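Local coordinates for exopolygalacturonase (Yersinia enterocolitica, PDB 2UVF), which probably hydrolyses pectin-derived polygalacturonic acid from the chain end in the periplasm, as a family 28 glycoside hydrolase captured here with digalacturonic acid, at residues R478-R483 with Y520-K525; G267-N272 with A345-R350; E123-F128 with T147-A152; F427-R432 with E454-Y459. All coordinates share one frame; numbering follows the deposited sequence.

Overall arrangement
Interactions 1, 2 and 4 are parallel strand pairings between successive coils of the right-handed beta-helix, whereas interaction 3 is an antiparallel pairing in the fibronectin type III domain, with centres about 29 to 36 Å from the others. Interactions 1 and 4 adjoin, because strands 448-459 and 476-490 are neighbours: Arg483 forms a salt bridge with Glu454, and Phe482 packs on Met458. Interaction 2 lies about 32 Å from interaction 1, centre to centre, on the other side of the chain's centre. Interactions 2 and 4 are buried, the latter with hydrogen-bonded asparagines and packed aromatics; interaction 1 is buried on its Val480 and Phe522 face alone, and interaction 3 lies at the surface.

Interaction 1 (R478-R483 with Y520-K525); sequences RNVTFR and YDFTLK
Val480 sets its CB squarely over one face of the Phe522 ring, 3.8 Å from the ring centroid, a CH-pi contact between neighbouring coils of the parallel beta-helix. Both methyls join in: CG1 meets CE2, while CG2 meets CZ and CE1. A branched residue suits this place because it spreads three carbons over a flat ring. One step on, Leu524 CD1 lies 3.5 Å from Phe482 CD2, and this oily face turns into the helix interior, where Leu465 and Met497 meet Phe522. Four backbone hydrogen bonds join the strands in parallel register, the shortest from Phe482 N to Thr523 O at 2.8 Å.

The other face is more polar. Thr481 and Thr523 stand side by side, their hydroxyls turned the same way. Where the chain turns at Asn479, its amide runs beside the Asp521 carboxylate, the planes only 7° apart, and ND2 bonds to Asp450 on the preceding coil. Arg478 stretches along Tyr520, with CB over the ring face; its NE forms a salt bridge with Glu449. The extended chain carries the guanidinium past the ring to the phenol, where NH1 donates to Tyr520 OH at 3.1 Å, 22° out of the guanidinium plane.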
loop_
_atom_site.group_PDB
_atom_site.type_symbol
_atom_site.label_atom_id
_atom_site.label_comp_id
_atom_site.label_asym_id
_atom_site.label_seq_id
_atom_site.Cartn_x
_atom_site.Cartn_y
_atom_site.Cartn_z
ATOM N N ARG A 478 5.686 -14.902 6.670
ATOM C CA ARG A 478 6.441 -15.924 5.984
ATOM C C ARG A 478 6.267 -15.755 4.490
ATOM O O ARG A 478 5.309 -15.126 4.034
ATOM C CB ARG A 478 6.003 -17.329 6.424
ATOM C CG ARG A 478 4.541 -17.692 6.182
ATOM C CD ARG A 478 4.199 -18.963 6.981
ATOM N NE ARG A 478 2.778 -19.333 6.960
ATOM C CZ ARG A 478 2.210 -20.156 7.845
ATOM N NH1 ARG A 478 2.925 -20.705 8.827
ATOM N NH2 ARG A 478 0.913 -20.424 7.764
ATOM N N ASN A 479 7.202 -16.332 3.741
ATOM C CA ASN A 479 7.229 -16.238 2.285
ATOM C C ASN A 479 7.035 -14.803 1.755
ATOM O O ASN A 479 6.114 -14.514 0.997
ATOM C CB ASN A 479 6.279 -17.250 1.649
ATOM C CG ASN A 479 6.447 -17.324 0.154
ATOM O OD1 ASN A 479 7.549 -17.104 -0.367
ATOM N ND2 ASN A 479 5.355 -17.598 -0.557
ATOM N N VAL A 480 7.933 -13.923 2.190
ATOM C CA VAL A 480 7.957 -12.513 1.791
ATOM C C VAL A 480 9.209 -12.300 0.925
ATOM O O VAL A 480 10.320 -12.614 1.357
ATOM C CB VAL A 480 7.970 -11.573 3.049
ATOM C CG1 VAL A 480 8.368 -10.157 2.682
ATOM C CG2 VAL A 480 6.610 -11.578 3.773
ATOM N N THR A 481 9.008 -11.810 -0.302
ATOM C CA THR A 481 10.098 -11.553 -1.253
ATOM C C THR A 481 10.180 -10.072 -1.565
ATOM O O THR A 481 9.182 -9.443 -1.905
ATOM C CB THR A 481 9.972 -12.378 -2.587
ATOM O OG1 THR A 481 10.088 -13.772 -2.300
ATOM C CG2 THR A 481 11.081 -12.014 -3.581
ATOM N N PHE A 482 11.385 -9.532 -1.462
ATOM C CA PHE A 482 11.634 -8.128 -1.718
ATOM C C PHE A 482 12.800 -8.053 -2.697
ATOM O O PHE A 482 13.950 -8.208 -2.320
ATOM C CB PHE A 482 11.953 -7.420 -0.395
ATOM C CG PHE A 482 12.113 -5.935 -0.513
ATOM C CD1 PHE A 482 11.038 -5.085 -0.239
ATOM C CD2 PHE A 482 13.334 -5.379 -0.884
ATOM C CE1 PHE A 482 11.194 -3.716 -0.322
ATOM C CE2 PHE A 482 13.482 -4.019 -0.964
ATOM C CZ PHE A 482 12.408 -3.184 -0.686
ATOM N N ARG A 483 12.487 -7.803 -3.966
ATOM C CA ARG A 483 13.472 -7.971 -5.037
ATOM C C ARG A 483 13.361 -6.936 -6.153
ATOM O O ARG A 483 12.324 -6.325 -6.331
ATOM C CB ARG A 483 13.386 -9.398 -5.627
ATOM C CG ARG A 483 12.148 -9.683 -6.429
ATOM C CD ARG A 483 12.293 -10.980 -7.174
ATOM N NE ARG A 483 11.180 -11.245 -8.076
ATOM C CZ ARG A 483 10.764 -12.466 -8.426
ATOM N NH1 ARG A 483 11.355 -13.551 -7.925
ATOM N NH2 ARG A 483 9.741 -12.601 -9.255
ATOM N N TYR A 520 10.036 -15.933 9.137
ATOM C CA TYR A 520 10.875 -16.885 8.422
ATOM C C TYR A 520 10.580 -16.919 6.918
ATOM O O TYR A 520 9.478 -16.560 6.471
ATOM C CB TYR A 520 10.830 -18.287 9.069
ATOM C CG TYR A 520 9.538 -19.045 8.913
ATOM C CD1 TYR A 520 9.300 -19.823 7.782
ATOM C CD2 TYR A 520 8.556 -19.006 9.912
ATOM C CE1 TYR A 520 8.101 -20.522 7.630
ATOM C CE2 TYR A 520 7.356 -19.707 9.772
ATOM C CZ TYR A 520 7.140 -20.460 8.632
ATOM O OH TYR A 520 5.954 -21.149 8.481
ATOM N N ASP A 521 11.573 -17.356 6.144
ATOM C CA ASP A 521 11.436 -17.464 4.697
ATOM C C ASP A 521 11.249 -16.056 4.091
ATOM O O ASP A 521 10.215 -15.731 3.507
ATOM C CB ASP A 521 10.311 -18.452 4.332
ATOM C CG ASP A 521 10.230 -18.743 2.850
ATOM O OD1 ASP A 521 11.257 -18.597 2.147
ATOM O OD2 ASP A 521 9.119 -19.111 2.386
ATOM N N PHE A 522 12.272 -15.227 4.290
ATOM C CA PHE A 522 12.364 -13.882 3.723
ATOM C C PHE A 522 13.507 -13.873 2.732
ATOM O O PHE A 522 14.598 -14.368 3.013
ATOM C CB PHE A 522 12.647 -12.830 4.804
ATOM C CG PHE A 522 11.409 -12.249 5.449
ATOM C CD1 PHE A 522 10.405 -13.070 5.964
ATOM C CD2 PHE A 522 11.261 -10.860 5.564
ATOM C CE1 PHE A 522 9.274 -12.522 6.561
ATOM C CE2 PHE A 522 10.122 -10.308 6.172
ATOM C CZ PHE A 522 9.140 -11.137 6.666
ATOM N N THR A 523 13.241 -13.275 1.584
ATOM C CA THR A 523 14.199 -13.149 0.507
ATOM C C THR A 523 14.407 -11.681 0.125
ATOM O O THR A 523 13.455 -10.972 -0.251
ATOM C CB THR A 523 13.731 -13.963 -0.712
ATOM O OG1 THR A 523 13.665 -15.341 -0.338
ATOM C CG2 THR A 523 14.676 -13.798 -1.895
ATOM N N LEU A 524 15.664 -11.253 0.253
ATOM C CA LEU A 524 16.151 -9.984 -0.260
ATOM C C LEU A 524 17.156 -10.247 -1.399
ATOM O O LEU A 524 18.224 -10.798 -1.174
ATOM C CB LEU A 524 16.790 -9.166 0.863
ATOM C CG LEU A 524 16.824 -7.640 0.701
ATOM C CD1 LEU A 524 15.569 -7.017 1.274
ATOM C CD2 LEU A 524 18.044 -7.097 1.419
ATOM N N LYS A 525 16.785 -9.847 -2.619
ATOM C CA LYS A 525 17.533 -10.176 -3.836
ATOM C C LYS A 525 17.525 -9.012 -4.821
ATOM O O LYS A 525 16.492 -8.353 -4.983
ATOM C CB LYS A 525 16.908 -11.393 -4.520
ATOM C CG LYS A 525 17.869 -12.149 -5.417
ATOM C CD LYS A 525 17.321 -13.521 -5.828
ATOM C CE LYS A 525 17.017 -14.412 -4.613
ATOM N NZ LYS A 525 17.049 -15.891 -4.919
#

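Interaction 2 (G267-N272 with A345-R350)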
loop_
_atom_site.group_PDB
_atom_site.type_symbol
_atom_site.label_atom_id
_atom_site.label_comp_id
_atom_site.label_asym_id
_atom_site.label_seq_id
_atom_site.Cartn_x
_atom_site.Cartn_y
_atom_site.Cartn_z
ATOM N N GLY A 267 -9.849 12.428 -9.770
ATOM C CA GLY A 267 -10.248 13.371 -8.722
ATOM C C GLY A 267 -9.573 13.105 -7.378
ATOM O O GLY A 267 -8.828 12.119 -7.222
ATOM N N VAL A 268 -9.860 13.981 -6.409
ATOM C CA VAL A 268 -9.233 13.980 -5.088
ATOM C C VAL A 268 -10.237 13.550 -4.006
ATOM O O VAL A 268 -11.427 13.908 -4.061
ATOM C CB VAL A 268 -8.654 15.389 -4.773
ATOM C CG1 VAL A 268 -8.190 15.528 -3.307
ATOM C CG2 VAL A 268 -7.526 15.744 -5.755
ATOM N N ILE A 269 -9.759 12.753 -3.051
ATOM C CA ILE A 269 -10.497 12.483 -1.815
ATOM C C ILE A 269 -9.719 13.093 -0.665
ATOM O O ILE A 269 -8.592 12.667 -0.363
ATOM C CB ILE A 269 -10.723 10.976 -1.539
ATOM C CG1 ILE A 269 -11.270 10.260 -2.789
ATOM C CG2 ILE A 269 -11.670 10.822 -0.344
ATOM C CD1 ILE A 269 -11.235 8.729 -2.746
ATOM N N ASP A 270 -10.337 14.088 -0.033
ATOM C CA ASP A 270 -9.711 14.879 1.000
ATOM C C ASP A 270 -10.429 14.652 2.340
ATOM O O ASP A 270 -11.608 14.924 2.461
ATOM C CB ASP A 270 -9.699 16.357 0.598
ATOM C CG ASP A 270 -8.870 17.196 1.525
ATOM O OD1 ASP A 270 -8.623 16.774 2.667
ATOM O OD2 ASP A 270 -8.468 18.293 1.129
ATOM N N GLY A 271 -9.705 14.128 3.329
ATOM C CA GLY A 271 -10.318 13.698 4.589
ATOM C C GLY A 271 -10.623 14.778 5.613
ATOM O O GLY A 271 -11.387 14.537 6.551
ATOM N N ASN A 272 -9.994 15.941 5.431
ATOM C CA ASN A 272 -10.251 17.174 6.174
ATOM C C ASN A 272 -9.787 17.055 7.624
ATOM O O ASN A 272 -10.356 17.693 8.539
ATOM C CB ASN A 272 -11.742 17.586 6.069
ATOM C CG ASN A 272 -11.971 19.085 6.262
ATOM O OD1 ASN A 272 -11.019 19.870 6.425
ATOM N ND2 ASN A 272 -13.242 19.491 6.238
ATOM N N ALA A 345 -8.522 3.233 -8.528
ATOM C CA ALA A 345 -7.709 3.722 -9.635
ATOM C C ALA A 345 -7.717 5.244 -9.806
ATOM O O ALA A 345 -8.748 5.875 -9.622
ATOM C CB ALA A 345 -8.134 3.058 -10.934
ATOM N N GLY A 346 -6.559 5.807 -10.164
ATOM C CA GLY A 346 -6.429 7.227 -10.561
ATOM C C GLY A 346 -6.523 8.314 -9.504
ATOM O O GLY A 346 -5.986 9.430 -9.689
ATOM N N PHE A 347 -7.219 8.023 -8.408
ATOM C CA PHE A 347 -7.561 9.090 -7.476
ATOM C C PHE A 347 -6.416 9.499 -6.584
ATOM O O PHE A 347 -5.494 8.720 -6.353
ATOM C CB PHE A 347 -8.877 8.839 -6.683
ATOM C CG PHE A 347 -8.935 7.547 -5.898
ATOM C CD1 PHE A 347 -8.407 7.473 -4.601
ATOM C CD2 PHE A 347 -9.592 6.431 -6.412
ATOM C CE1 PHE A 347 -8.488 6.298 -3.857
ATOM C CE2 PHE A 347 -9.681 5.241 -5.672
ATOM C CZ PHE A 347 -9.129 5.182 -4.382
ATOM N N THR A 348 -6.484 10.745 -6.115
ATOM C CA THR A 348 -5.538 11.303 -5.152
ATOM C C THR A 348 -6.150 11.260 -3.748
ATOM O O THR A 348 -7.365 11.506 -3.574
ATOM C CB THR A 348 -5.124 12.733 -5.588
ATOM O OG1 THR A 348 -4.423 12.624 -6.829
ATOM C CG2 THR A 348 -4.201 13.414 -4.594
ATOM N N VAL A 349 -5.323 10.912 -2.765
ATOM C CA VAL A 349 -5.718 10.879 -1.356
ATOM C C VAL A 349 -4.975 11.983 -0.629
ATOM O O VAL A 349 -3.732 12.069 -0.678
ATOM C CB VAL A 349 -5.409 9.503 -0.663
ATOM C CG1 VAL A 349 -5.687 9.563 0.870
ATOM C CG2 VAL A 349 -6.246 8.426 -1.236
ATOM N N ARG A 350 -5.727 12.823 0.067
ATOM C CA ARG A 350 -5.134 13.866 0.875
ATOM C C ARG A 350 -5.688 13.861 2.280
ATOM O O ARG A 350 -6.805 13.454 2.473
ATOM C CB ARG A 350 -5.391 15.209 0.217
ATOM C CG ARG A 350 -4.531 15.384 -1.025
ATOM C CD ARG A 350 -4.714 16.707 -1.663
ATOM N NE ARG A 350 -3.759 16.819 -2.745
ATOM C CZ ARG A 350 -3.761 17.777 -3.654
ATOM N NH1 ARG A 350 -4.675 18.736 -3.608
ATOM N NH2 ARG A 350 -2.825 17.776 -4.590
#
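Ile269 reaches back along its neighbour strand to Phe347. Its CB and CG1 pass beside the carbonyl oxygen of Thr348, and its CD1 ends over one face of the phenyl ring, 4.0 Å from the Phe347 centroid and nearest CD1 of that ring. CG1 stands beside the backbone N (chi1 -49°) and the chain then runs on extended, which directs the methyl toward Phe347. A long, flexible aliphatic residue suits the site, since it can bridge to a ring two positions back in register. Phe347 in turn brings CB to 3.3 Å from Gly267 O.

These are short strands of consecutive coils in the right-handed parallel beta-helix characteristic of family 28 glycoside hydrolases. Strand 268-270 lies between 215-219 and 348-350, and Leu244 and Leu333 also pack on Ile269. Four hydrogen bonds join the present pair; the one from Ile269 N to Thr348 O is short, 2.7 Å, and nearly straight at 174°.

On the opposite face Val268 divides its methyls: CG2 touches Thr348 CB at 3.9 Å, and CG1 meets Arg350 CD at 4.0 Å. The aliphatic part of Arg350 thus packs against valine while its NE bonds to Gln373. Asp270 ends the strand with an Asx turn, OD1 accepting from Asn272 N at 3.2 Å, and its side chain lies about 4 Å from a bound nickel ion.

Interaction 3 (E123-F128 with T147-A152)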
loop_
_atom_site.group_PDB
_atom_site.type_symbol
_atom_site.label_atom_id
_atom_site.label_comp_id
_atom_site.label_asym_id
_atom_site.label_seq_id
_atom_site.Cartn_x
_atom_site.Cartn_y
_atom_site.Cartn_z
ATOM N N GLU A 123 -18.200 -3.834 -24.900
ATOM C CA GLU A 123 -18.683 -5.225 -24.999
ATOM C C GLU A 123 -17.934 -6.133 -25.996
ATOM O O GLU A 123 -18.431 -7.203 -26.363
ATOM C CB GLU A 123 -20.179 -5.214 -25.328
ATOM C CG GLU A 123 -21.034 -6.099 -24.451
ATOM C CD GLU A 123 -22.401 -5.491 -24.198
ATOM O OE1 GLU A 123 -22.625 -4.322 -24.610
ATOM O OE2 GLU A 123 -23.239 -6.176 -23.577
ATOM N N THR A 124 -16.734 -5.722 -26.407
ATOM C CA THR A 124 -15.961 -6.411 -27.454
ATOM C C THR A 124 -14.833 -7.277 -26.879
ATOM O O THR A 124 -14.132 -6.861 -25.954
ATOM C CB THR A 124 -15.359 -5.373 -28.455
ATOM O OG1 THR A 124 -16.386 -4.480 -28.907
ATOM C CG2 THR A 124 -14.699 -6.055 -29.661
ATOM N N SER A 125 -14.671 -8.482 -27.422
ATOM C CA SER A 125 -13.538 -9.350 -27.077
ATOM C C SER A 125 -12.264 -8.922 -27.815
ATOM O O SER A 125 -12.329 -8.505 -28.979
ATOM C CB SER A 125 -13.843 -10.807 -27.419
ATOM O OG SER A 125 -14.434 -11.486 -26.330
ATOM N N TYR A 126 -11.122 -9.025 -27.125
ATOM C CA TYR A 126 -9.804 -8.733 -27.699
ATOM C C TYR A 126 -8.808 -9.757 -27.178
ATOM O O TYR A 126 -8.868 -10.140 -26.004
ATOM C CB TYR A 126 -9.322 -7.333 -27.318
ATOM C CG TYR A 126 -10.219 -6.202 -27.759
ATOM C CD1 TYR A 126 -10.112 -5.669 -29.043
ATOM C CD2 TYR A 126 -11.165 -5.644 -26.889
ATOM C CE1 TYR A 126 -10.938 -4.621 -29.463
ATOM C CE2 TYR A 126 -12.000 -4.590 -27.302
ATOM C CZ TYR A 126 -11.876 -4.087 -28.591
ATOM O OH TYR A 126 -12.674 -3.047 -29.029
ATOM N N GLN A 127 -7.909 -10.208 -28.047
ATOM C CA GLN A 127 -6.824 -11.116 -27.646
ATOM C C GLN A 127 -5.552 -10.298 -27.411
ATOM O O GLN A 127 -5.380 -9.232 -28.006
ATOM C CB GLN A 127 -6.624 -12.221 -28.697
ATOM C CG GLN A 127 -5.655 -13.350 -28.325
ATOM C CD GLN A 127 -4.301 -13.253 -29.050
ATOM O OE1 GLN A 127 -3.501 -14.191 -29.013
ATOM N NE2 GLN A 127 -4.050 -12.125 -29.714
ATOM N N PHE A 128 -4.684 -10.786 -26.524
ATOM C CA PHE A 128 -3.490 -10.051 -26.101
ATOM C C PHE A 128 -2.302 -11.003 -25.872
ATOM O O PHE A 128 -2.452 -12.069 -25.245
ATOM C CB PHE A 128 -3.758 -9.263 -24.799
ATOM C CG PHE A 128 -4.792 -8.159 -24.918
ATOM C CD1 PHE A 128 -4.528 -7.000 -25.652
ATOM C CD2 PHE A 128 -6.009 -8.255 -24.236
ATOM C CE1 PHE A 128 -5.480 -5.964 -25.746
ATOM C CE2 PHE A 128 -6.960 -7.236 -24.313
ATOM C CZ PHE A 128 -6.701 -6.089 -25.067
ATOM N N THR A 147 -7.742 -13.660 -23.866
ATOM C CA THR A 147 -8.880 -12.945 -24.419
ATOM C C THR A 147 -9.539 -12.229 -23.252
ATOM O O THR A 147 -9.683 -12.804 -22.159
ATOM C CB THR A 147 -9.897 -13.914 -25.051
ATOM O OG1 THR A 147 -9.215 -15.100 -25.490
ATOM C CG2 THR A 147 -10.648 -13.259 -26.220
ATOM N N ALA A 148 -9.922 -10.973 -23.475
ATOM C CA ALA A 148 -10.630 -10.204 -22.467
ATOM C C ALA A 148 -11.672 -9.299 -23.107
ATOM O O ALA A 148 -11.421 -8.648 -24.129
ATOM C CB ALA A 148 -9.659 -9.400 -21.617
ATOM N N LYS A 149 -12.844 -9.259 -22.484
ATOM C CA LYS A 149 -13.961 -8.494 -23.005
ATOM C C LYS A 149 -14.195 -7.229 -22.185
ATOM O O LYS A 149 -14.270 -7.278 -20.954
ATOM C CB LYS A 149 -15.225 -9.372 -23.035
ATOM C CG LYS A 149 -16.335 -8.878 -23.967
ATOM C CD LYS A 149 -17.410 -9.937 -24.169
ATOM C CE LYS A 149 -18.426 -9.964 -23.024
ATOM N NZ LYS A 149 -19.493 -8.930 -23.186
ATOM N N THR A 150 -14.316 -6.102 -22.880
ATOM C CA THR A 150 -14.778 -4.855 -22.273
ATOM C C THR A 150 -16.181 -5.033 -21.670
ATOM O O THR A 150 -16.850 -6.049 -21.903
ATOM C CB THR A 150 -14.782 -3.677 -23.293
ATOM O OG1 THR A 150 -15.447 -4.065 -24.505
ATOM C CG2 THR A 150 -13.350 -3.225 -23.612
ATOM N N SER A 151 -16.609 -4.057 -20.877
ATOM C CA SER A 151 -17.934 -4.073 -20.280
ATOM C C SER A 151 -18.901 -3.250 -21.144
ATOM O O SER A 151 -18.474 -2.527 -22.049
ATOM C CB SER A 151 -17.869 -3.535 -18.846
ATOM O OG SER A 151 -17.681 -2.125 -18.820
ATOM N N ALA A 152 -20.198 -3.377 -20.878
ATOM C CA ALA A 152 -21.195 -2.518 -21.522
ATOM C C ALA A 152 -21.152 -1.118 -20.929
ATOM O O ALA A 152 -20.872 -0.945 -19.740
ATOM C CB ALA A 152 -22.592 -3.112 -21.376
#
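Strands 125-128 and 147-149 run antiparallel with their axes 148° apart, Tyr126 and Ala148 forming a hydrogen-bonded pair through two backbone bonds: Ala148 N to Tyr126 O at 2.9 Å, and Tyr126 N to Ala148 O at 3.0 Å. Beyond the strand proper, Thr150 N continues the pairing by donating to Thr124 O.

Thr150 then takes over with its side chain. Its OG1, placed between its own backbone N and carbonyl carbon (chi1 49°), accepts from Thr124 N at 2.8 Å and also bonds to Lys121 O. A threonine suits this turn because its hydroxyl can serve the neighbouring backbone while its methyl stays among apolar groups: CG2 lies at the edge of the Tyr126 ring, 4.2 Å from CE2. On the same face, Ala148 CB meets the edge of the Phe128 ring, a small residue beside a large one.

The other face carries residues that tolerate water. Lys149 lays its CG and CD beside the carbonyl oxygen of Glu123, then bends so that NZ comes 3.5 Å from Glu123 CG, with the carboxylate OE2 farther off at 4.7 Å. Glu123 OE1 instead lies against Ala152 CB.

The pair is a beta hairpin at one edge of the four-stranded sheet of the fibronectin type III domain: 146-149 is outermost and 125-134 continues the sheet to 66-73, while Ile53 of strand 53-58 packs against Tyr126, Phe128 and Thr150.

Interaction 4 (F427-R432 with E454-Y459); sequences FNNYFR and ENNVMY
Phe431 lies alongside Met458, whose bent chain curls beside the ring: CE rests 3.6 Å from Phe431 CD2, and SD is 5.0 Å from the ring centroid, an oblique Met-aromatic contact. A supple thioether suits this spot between consecutive coils of the parallel beta-helix because it can mould itself round a rigid ring. On the same side of the ring, Phe431 CE2 meets Asn456 CB at 3.7 Å, in the ring plane, so the CD2-CE2 edge fits into the hollow formed by Asn456 CB and the Met458 methyl.

On the reverse face Val457 CG1 presses on Tyr430 at CD1 and CE1, 3.5 Å from each, while Ile95 and Phe98 of helix 92-100 cover this pair from outside. Farther along, the Tyr430 phenol comes beside Tyr459, OH lying 3.3 Å from CD2, and hydrogen-bonds to Glu285, which also pairs with Arg432.

At the turn, the Asn429 and Asn456 amides lie side by side, planes 8° apart and hydrogen-bonded, as in the asparagine rows familiar from parallel beta-helices. Asn429 ND2 also bonds to Val393 O and Asn456 ND2 to Leu426 O, passing the pattern between coils. Asn456 OD1 is gripped from opposite faces of its plane by Asn429 N and Asn429 ND2, each at 3.0 Å.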
loop_
_atom_site.group_PDB
_atom_site.type_symbol
_atom_site.label_atom_id
_atom_site.label_comp_id
_atom_site.label_asym_id
_atom_site.label_seq_id
_atom_site.Cartn_x
_atom_site.Cartn_y
_atom_site.Cartn_z
ATOM N N PHE A 427 4.134 -3.870 -7.273
ATOM C CA PHE A 427 5.068 -3.600 -8.365
ATOM C C PHE A 427 4.883 -2.233 -9.043
ATOM O O PHE A 427 3.802 -1.676 -9.028
ATOM C CB PHE A 427 5.071 -4.764 -9.391
ATOM C CG PHE A 427 3.745 -4.984 -10.107
ATOM C CD1 PHE A 427 3.515 -4.422 -11.364
ATOM C CD2 PHE A 427 2.745 -5.779 -9.540
ATOM C CE1 PHE A 427 2.302 -4.626 -12.055
ATOM C CE2 PHE A 427 1.518 -5.989 -10.207
ATOM C CZ PHE A 427 1.299 -5.412 -11.464
ATOM N N ASN A 428 5.953 -1.719 -9.643
ATOM C CA ASN A 428 5.933 -0.459 -10.401
ATOM C C ASN A 428 5.399 0.746 -9.614
ATOM O O ASN A 428 4.686 1.599 -10.158
ATOM C CB ASN A 428 5.191 -0.624 -11.744
ATOM C CG ASN A 428 5.811 -1.701 -12.639
ATOM O OD1 ASN A 428 6.967 -2.116 -12.439
ATOM N ND2 ASN A 428 5.054 -2.145 -13.630
ATOM N N ASN A 429 5.738 0.797 -8.328
ATOM C CA ASN A 429 5.330 1.916 -7.459
ATOM C C ASN A 429 6.498 2.788 -7.217
ATOM O O ASN A 429 7.665 2.327 -7.273
ATOM C CB ASN A 429 4.785 1.419 -6.106
ATOM C CG ASN A 429 3.595 0.525 -6.275
ATOM O OD1 ASN A 429 2.550 0.996 -6.643
ATOM N ND2 ASN A 429 3.761 -0.788 -6.047
ATOM N N TYR A 430 6.188 4.059 -6.967
ATOM C CA TYR A 430 7.193 5.000 -6.465
ATOM C C TYR A 430 6.892 5.380 -5.006
ATOM O O TYR A 430 5.874 5.991 -4.718
ATOM C CB TYR A 430 7.205 6.237 -7.341
ATOM C CG TYR A 430 8.300 7.229 -7.037
ATOM C CD1 TYR A 430 9.568 7.083 -7.575
ATOM C CD2 TYR A 430 8.048 8.344 -6.230
ATOM C CE1 TYR A 430 10.567 8.033 -7.303
ATOM C CE2 TYR A 430 9.014 9.265 -5.955
ATOM C CZ TYR A 430 10.276 9.120 -6.491
ATOM O OH TYR A 430 11.243 10.089 -6.221
ATOM N N PHE A 431 7.774 5.004 -4.090
ATOM C CA PHE A 431 7.600 5.359 -2.682
ATOM C C PHE A 431 8.449 6.583 -2.404
ATOM O O PHE A 431 9.648 6.559 -2.682
ATOM C CB PHE A 431 8.009 4.199 -1.757
ATOM C CG PHE A 431 7.272 2.924 -2.031
ATOM C CD1 PHE A 431 6.127 2.600 -1.316
ATOM C CD2 PHE A 431 7.731 2.032 -3.004
ATOM C CE1 PHE A 431 5.427 1.412 -1.572
ATOM C CE2 PHE A 431 7.051 0.842 -3.268
ATOM C CZ PHE A 431 5.893 0.524 -2.548
ATOM N N ARG A 432 7.832 7.667 -1.953
ATOM C CA ARG A 432 8.581 8.812 -1.480
ATOM C C ARG A 432 8.652 8.701 0.045
ATOM O O ARG A 432 9.121 7.708 0.546
ATOM C CB ARG A 432 7.980 10.139 -1.970
ATOM C CG ARG A 432 8.978 11.300 -2.000
ATOM C CD ARG A 432 8.373 12.540 -2.651
ATOM N NE ARG A 432 9.201 13.722 -2.460
ATOM C CZ ARG A 432 9.250 14.441 -1.340
ATOM N NH1 ARG A 432 10.052 15.504 -1.272
ATOM N NH2 ARG A 432 8.515 14.094 -0.276
ATOM N N GLU A 454 8.297 -6.185 -6.098
ATOM C CA GLU A 454 9.320 -6.140 -7.153
ATOM C C GLU A 454 9.161 -4.936 -8.041
ATOM O O GLU A 454 8.060 -4.483 -8.288
ATOM C CB GLU A 454 9.290 -7.414 -8.015
ATOM C CG GLU A 454 7.907 -7.767 -8.585
ATOM C CD GLU A 454 7.948 -8.953 -9.515
ATOM O OE1 GLU A 454 9.054 -9.508 -9.710
ATOM O OE2 GLU A 454 6.877 -9.337 -10.046
ATOM N N ASN A 455 10.284 -4.450 -8.545
ATOM C CA ASN A 455 10.310 -3.455 -9.621
ATOM C C ASN A 455 9.676 -2.150 -9.149
ATOM O O ASN A 455 8.825 -1.564 -9.831
ATOM C CB ASN A 455 9.682 -4.002 -10.928
ATOM C CG ASN A 455 10.538 -5.096 -11.598
ATOM O OD1 ASN A 455 10.128 -6.265 -11.719
ATOM N ND2 ASN A 455 11.710 -4.716 -12.056
ATOM N N ASN A 456 10.135 -1.715 -7.969
ATOM C CA ASN A 456 9.674 -0.532 -7.290
ATOM C C ASN A 456 10.886 0.370 -7.084
ATOM O O ASN A 456 12.032 -0.087 -7.027
ATOM C CB ASN A 456 9.048 -0.852 -5.897
ATOM C CG ASN A 456 7.799 -1.730 -5.966
ATOM O OD1 ASN A 456 6.723 -1.289 -6.360
ATOM N ND2 ASN A 456 7.935 -2.970 -5.542
ATOM N N VAL A 457 10.619 1.658 -6.946
ATOM C CA VAL A 457 11.651 2.636 -6.616
ATOM C C VAL A 457 11.261 3.359 -5.311
ATOM O O VAL A 457 10.101 3.726 -5.132
ATOM C CB VAL A 457 11.874 3.625 -7.817
ATOM C CG1 VAL A 457 12.331 4.958 -7.357
ATOM C CG2 VAL A 457 12.879 3.029 -8.785
ATOM N N MET A 458 12.227 3.525 -4.403
ATOM C CA MET A 458 11.996 4.239 -3.144
ATOM C C MET A 458 12.974 5.403 -3.016
ATOM O O MET A 458 14.186 5.213 -3.137
ATOM C CB MET A 458 12.185 3.312 -1.943
ATOM C CG MET A 458 11.215 2.175 -1.837
ATOM S SD MET A 458 11.492 0.864 -3.047
ATOM C CE MET A 458 10.389 -0.340 -2.339
ATOM N N TYR A 459 12.440 6.594 -2.765
ATOM C CA TYR A 459 13.255 7.786 -2.582
ATOM C C TYR A 459 12.778 8.537 -1.352
ATOM O O TYR A 459 11.648 8.977 -1.329
ATOM C CB TYR A 459 13.177 8.668 -3.848
ATOM C CG TYR A 459 13.908 9.975 -3.706
ATOM C CD1 TYR A 459 15.282 10.010 -3.470
ATOM C CD2 TYR A 459 13.230 11.182 -3.803
ATOM C CE1 TYR A 459 15.961 11.240 -3.312
ATOM C CE2 TYR A 459 13.894 12.406 -3.670
ATOM C CZ TYR A 459 15.246 12.423 -3.430
ATOM O OH TYR A 459 15.878 13.633 -3.270
#